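Local coordinates for protein aldose 1-epimerase (Caenorhabditis elegans, PDB 1LUR) that probably interconverts the alpha and beta anomers of aldoses such as galactose, acting as an aldose 1-epimerase, at residues P304-A309 with Y327-V332. Residues are numbered along the deposited sequence; the frame is centred on the assembly and turned at random.
Sequences PQFHSA and YCQEIV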
ATOM      1  N   PRO A 304       1.502  -3.444   2.237  1.00 24.58           N
ATOM      2  CA  PRO A 304       1.638  -4.144   3.519  1.00 24.66           C
ATOM      3  C   PRO A 304       0.374  -3.758   4.281  1.00 25.10           C
ATOM      4  O   PRO A 304       0.065  -2.577   4.387  1.00 24.54           O
ATOM      5  CB  PRO A 304       2.890  -3.519   4.119  1.00 25.43           C
ATOM      6  CG  PRO A 304       3.721  -3.220   2.896  1.00 26.80           C
ATOM      7  CD  PRO A 304       2.695  -2.625   1.955  1.00 25.94           C
ATOM      8  N   GLN A 305      -0.347  -4.732   4.819  1.00 24.18           N
ATOM      9  CA  GLN A 305      -1.585  -4.416   5.542  1.00 24.06           C
ATOM     10  C   GLN A 305      -2.058  -5.627   6.326  1.00 25.22           C
ATOM     11  O   GLN A 305      -1.395  -6.666   6.344  1.00 26.71           O
ATOM     12  CB  GLN A 305      -2.670  -4.099   4.505  1.00 23.28           C
ATOM     13  CG  GLN A 305      -2.919  -5.320   3.597  1.00 25.91           C
ATOM     14  CD  GLN A 305      -4.056  -5.162   2.595  1.00 26.57           C
ATOM     15  OE1 GLN A 305      -4.006  -4.319   1.702  1.00 27.69           O
ATOM     16  NE2 GLN A 305      -5.085  -5.998   2.734  1.00 26.57           N
ATOM     17  N   PHE A 306      -3.219  -5.486   6.964  1.00 24.54           N
ATOM     18  CA  PHE A 306      -3.803  -6.576   7.730  1.00 23.50           C
ATOM     19  C   PHE A 306      -4.630  -7.286   6.668  1.00 23.06           C
ATOM     20  O   PHE A 306      -4.937  -6.697   5.623  1.00 22.70           O
ATOM     21  CB  PHE A 306      -4.751  -6.073   8.830  1.00 19.76           C
ATOM     22  CG  PHE A 306      -4.055  -5.546  10.042  1.00 22.83           C
ATOM     23  CD1 PHE A 306      -3.856  -4.182  10.210  1.00 23.02           C
ATOM     24  CD2 PHE A 306      -3.597  -6.419  11.027  1.00 24.15           C
ATOM     25  CE1 PHE A 306      -3.212  -3.689  11.349  1.00 23.72           C
ATOM     26  CE2 PHE A 306      -2.955  -5.943  12.165  1.00 27.08           C
ATOM     27  CZ  PHE A 306      -2.761  -4.579  12.330  1.00 26.47           C
ATOM     28  N   HIS A 307      -5.004  -8.535   6.924  1.00 23.58           N
ATOM     29  CA  HIS A 307      -5.798  -9.289   5.960  1.00 26.21           C
ATOM     30  C   HIS A 307      -6.977  -8.494   5.426  1.00 25.45           C
ATOM     31  O   HIS A 307      -7.669  -7.808   6.183  1.00 24.49           O
ATOM     32  CB  HIS A 307      -6.363 -10.562   6.594  1.00 25.86           C
ATOM     33  CG  HIS A 307      -5.318 -11.495   7.119  1.00 28.96           C
ATOM     34  ND1 HIS A 307      -4.404 -11.126   8.082  1.00 28.76           N
ATOM     35  CD2 HIS A 307      -5.065 -12.795   6.836  1.00 28.55           C
ATOM     36  CE1 HIS A 307      -3.635 -12.160   8.373  1.00 30.97           C
ATOM     37  NE2 HIS A 307      -4.014 -13.185   7.631  1.00 29.30           N
ATOM     38  N   SER A 308      -7.212  -8.607   4.126  1.00 25.50           N
ATOM     39  CA  SER A 308      -8.320  -7.903   3.502  1.00 25.38           C
ATOM     40  C   SER A 308      -9.620  -8.509   4.054  1.00 26.10           C
ATOM     41  O   SER A 308      -9.683  -9.710   4.325  1.00 25.14           O
ATOM     42  CB  SER A 308      -8.257  -8.080   1.985  1.00 25.36           C
ATOM     43  OG  SER A 308      -7.103  -7.471   1.438  1.00 25.07           O
ATOM     44  N   ALA A 309     -10.645  -7.678   4.238  1.00 24.96           N
ATOM     45  CA  ALA A 309     -11.938  -8.135   4.760  1.00 24.93           C
ATOM     46  C   ALA A 309     -11.876  -8.638   6.200  1.00 24.82           C
ATOM     47  O   ALA A 309     -12.762  -9.374   6.639  1.00 24.30           O
ATOM     48  CB  ALA A 309     -12.523  -9.232   3.858  1.00 24.64           C
ATOM     49  N   TYR A 327      -2.509   2.584  17.556  1.00 30.17           N
ATOM     50  CA  TYR A 327      -2.338   1.812  16.337  1.00 27.65           C
ATOM     51  C   TYR A 327      -0.897   2.168  15.996  1.00 26.75           C
ATOM     52  O   TYR A 327      -0.543   3.351  15.952  1.00 23.97           O
ATOM     53  CB  TYR A 327      -3.271   2.322  15.243  1.00 25.57           C
ATOM     54  CG  TYR A 327      -3.142   1.598  13.923  1.00 21.96           C
ATOM     55  CD1 TYR A 327      -4.050   0.602  13.554  1.00 20.73           C
ATOM     56  CD2 TYR A 327      -2.137   1.940  13.025  1.00 21.04           C
ATOM     57  CE1 TYR A 327      -3.961  -0.027  12.311  1.00 19.35           C
ATOM     58  CE2 TYR A 327      -2.032   1.326  11.786  1.00 22.60           C
ATOM     59  CZ  TYR A 327      -2.949   0.345  11.430  1.00 21.52           C
ATOM     60  OH  TYR A 327      -2.867  -0.221  10.184  1.00 22.06           O
ATOM     61  N   CYS A 328      -0.062   1.164  15.758  1.00 25.81           N
ATOM     62  CA  CYS A 328       1.331   1.438  15.438  1.00 28.44           C
ATOM     63  C   CYS A 328       1.906   0.359  14.535  1.00 26.26           C
ATOM     64  O   CYS A 328       2.118  -0.766  14.968  1.00 26.19           O
ATOM     65  CB  CYS A 328       2.144   1.523  16.739  1.00 31.32           C
ATOM     66  SG  CYS A 328       3.801   2.234  16.551  1.00 43.21           S
ATOM     67  N   GLN A 329       2.137   0.706  13.274  1.00 26.51           N
ATOM     68  CA  GLN A 329       2.692  -0.236  12.301  1.00 25.61           C
ATOM     69  C   GLN A 329       3.739   0.501  11.479  1.00 27.12           C
ATOM     70  O   GLN A 329       3.744   1.731  11.433  1.00 27.97           O
ATOM     71  CB  GLN A 329       1.606  -0.747  11.346  1.00 25.50           C
ATOM     72  CG  GLN A 329       0.413  -1.441  12.000  1.00 25.53           C
ATOM     73  CD  GLN A 329       0.772  -2.758  12.673  1.00 28.19           C
ATOM     74  OE1 GLN A 329       1.595  -3.524  12.171  1.00 27.90           O
ATOM     75  NE2 GLN A 329       0.125  -3.040  13.801  1.00 27.65           N
ATOM     76  N   GLU A 330       4.625  -0.247  10.833  1.00 29.22           N
ATOM     77  CA  GLU A 330       5.659   0.368  10.017  1.00 28.80           C
ATOM     78  C   GLU A 330       6.016  -0.505   8.825  1.00 28.18           C
ATOM     79  O   GLU A 330       5.806  -1.724   8.833  1.00 26.64           O
ATOM     80  CB  GLU A 330       6.926   0.652  10.842  1.00 33.85           C
ATOM     81  CG  GLU A 330       7.755  -0.570  11.182  1.00 37.59           C
ATOM     82  CD  GLU A 330       9.170  -0.222  11.641  1.00 41.57           C
ATOM     83  OE1 GLU A 330       9.942  -1.159  11.925  1.00 42.48           O
ATOM     84  OE2 GLU A 330       9.512   0.981  11.714  1.00 42.33           O
ATOM     85  N   ILE A 331       6.546   0.143   7.799  1.00 25.80           N
ATOM     86  CA  ILE A 331       6.954  -0.519   6.573  1.00 25.04           C
ATOM     87  C   ILE A 331       8.317   0.059   6.241  1.00 25.68           C
ATOM     88  O   ILE A 331       8.462   1.279   6.145  1.00 25.71           O
ATOM     89  CB  ILE A 331       6.007  -0.189   5.403  1.00 22.91           C
ATOM     90  CG1 ILE A 331       4.560  -0.507   5.778  1.00 21.19           C
ATOM     91  CG2 ILE A 331       6.394  -1.003   4.191  1.00 23.93           C
ATOM     92  CD1 ILE A 331       3.538  -0.038   4.743  1.00 20.86           C
ATOM     93  N   VAL A 332       9.319  -0.803   6.084  1.00 26.25           N
ATOM     94  CA  VAL A 332      10.657  -0.328   5.760  1.00 25.12           C
ATOM     95  C   VAL A 332      11.075  -0.806   4.375  1.00 26.01           C
ATOM     96  O   VAL A 332      11.184  -2.009   4.139  1.00 25.90           O
ATOM     97  CB  VAL A 332      11.699  -0.817   6.793  1.00 25.95           C
ATOM     98  CG1 VAL A 332      13.080  -0.232   6.459  1.00 27.36           C
ATOM     99  CG2 VAL A 332      11.274  -0.397   8.188  1.00 26.68           C
TER
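F306 runs its outer ring edge past the phenol of Y327 and against the amide of Q329, between the two sheets of a beta-sandwich of the galactose mutarotase fold. Strand 300-305 belongs to one antiparallel sheet and strand 327-337 to the other, so the two meet through side chains across the interior. F306 CE1 lies 3.7 Å from Y327 OH, which sits at the ring edge close to its plane, and 3.9 Å from Y327 CE1. The Y327 side chain, CG anti to its own N (chi1 179°), runs antiparallel alongside F306; its hydroxyl is held by Y273 OH and L169 N. Next door, F306 CZ comes 3.6 Å from Q329 NE2, the ring and amide planes turned 69° apart. A bend at chi2 (-67°) folds the Q329 amide back to that ring, while OE1 is hydrogen-bonded to S272 OG. Y273 also packs edge-to-face with F306, and replacing the phenylalanine with an alanine would probably leave Y327, Q329 and Y273 without the ring they share. Farther into the sandwich, P304 and I331 make a purely apolar contact, the two side chains roughly perpendicular. CD1 of I331 reaches P304 CB at 3.6 Å, and the CG2 branch of the same isoleucine touches P304 CG at 3.7 Å. The CB of Q305 points away from 327-332, and its NE2 donates to F306 O at 3.0 Å, in the loop that follows the strand.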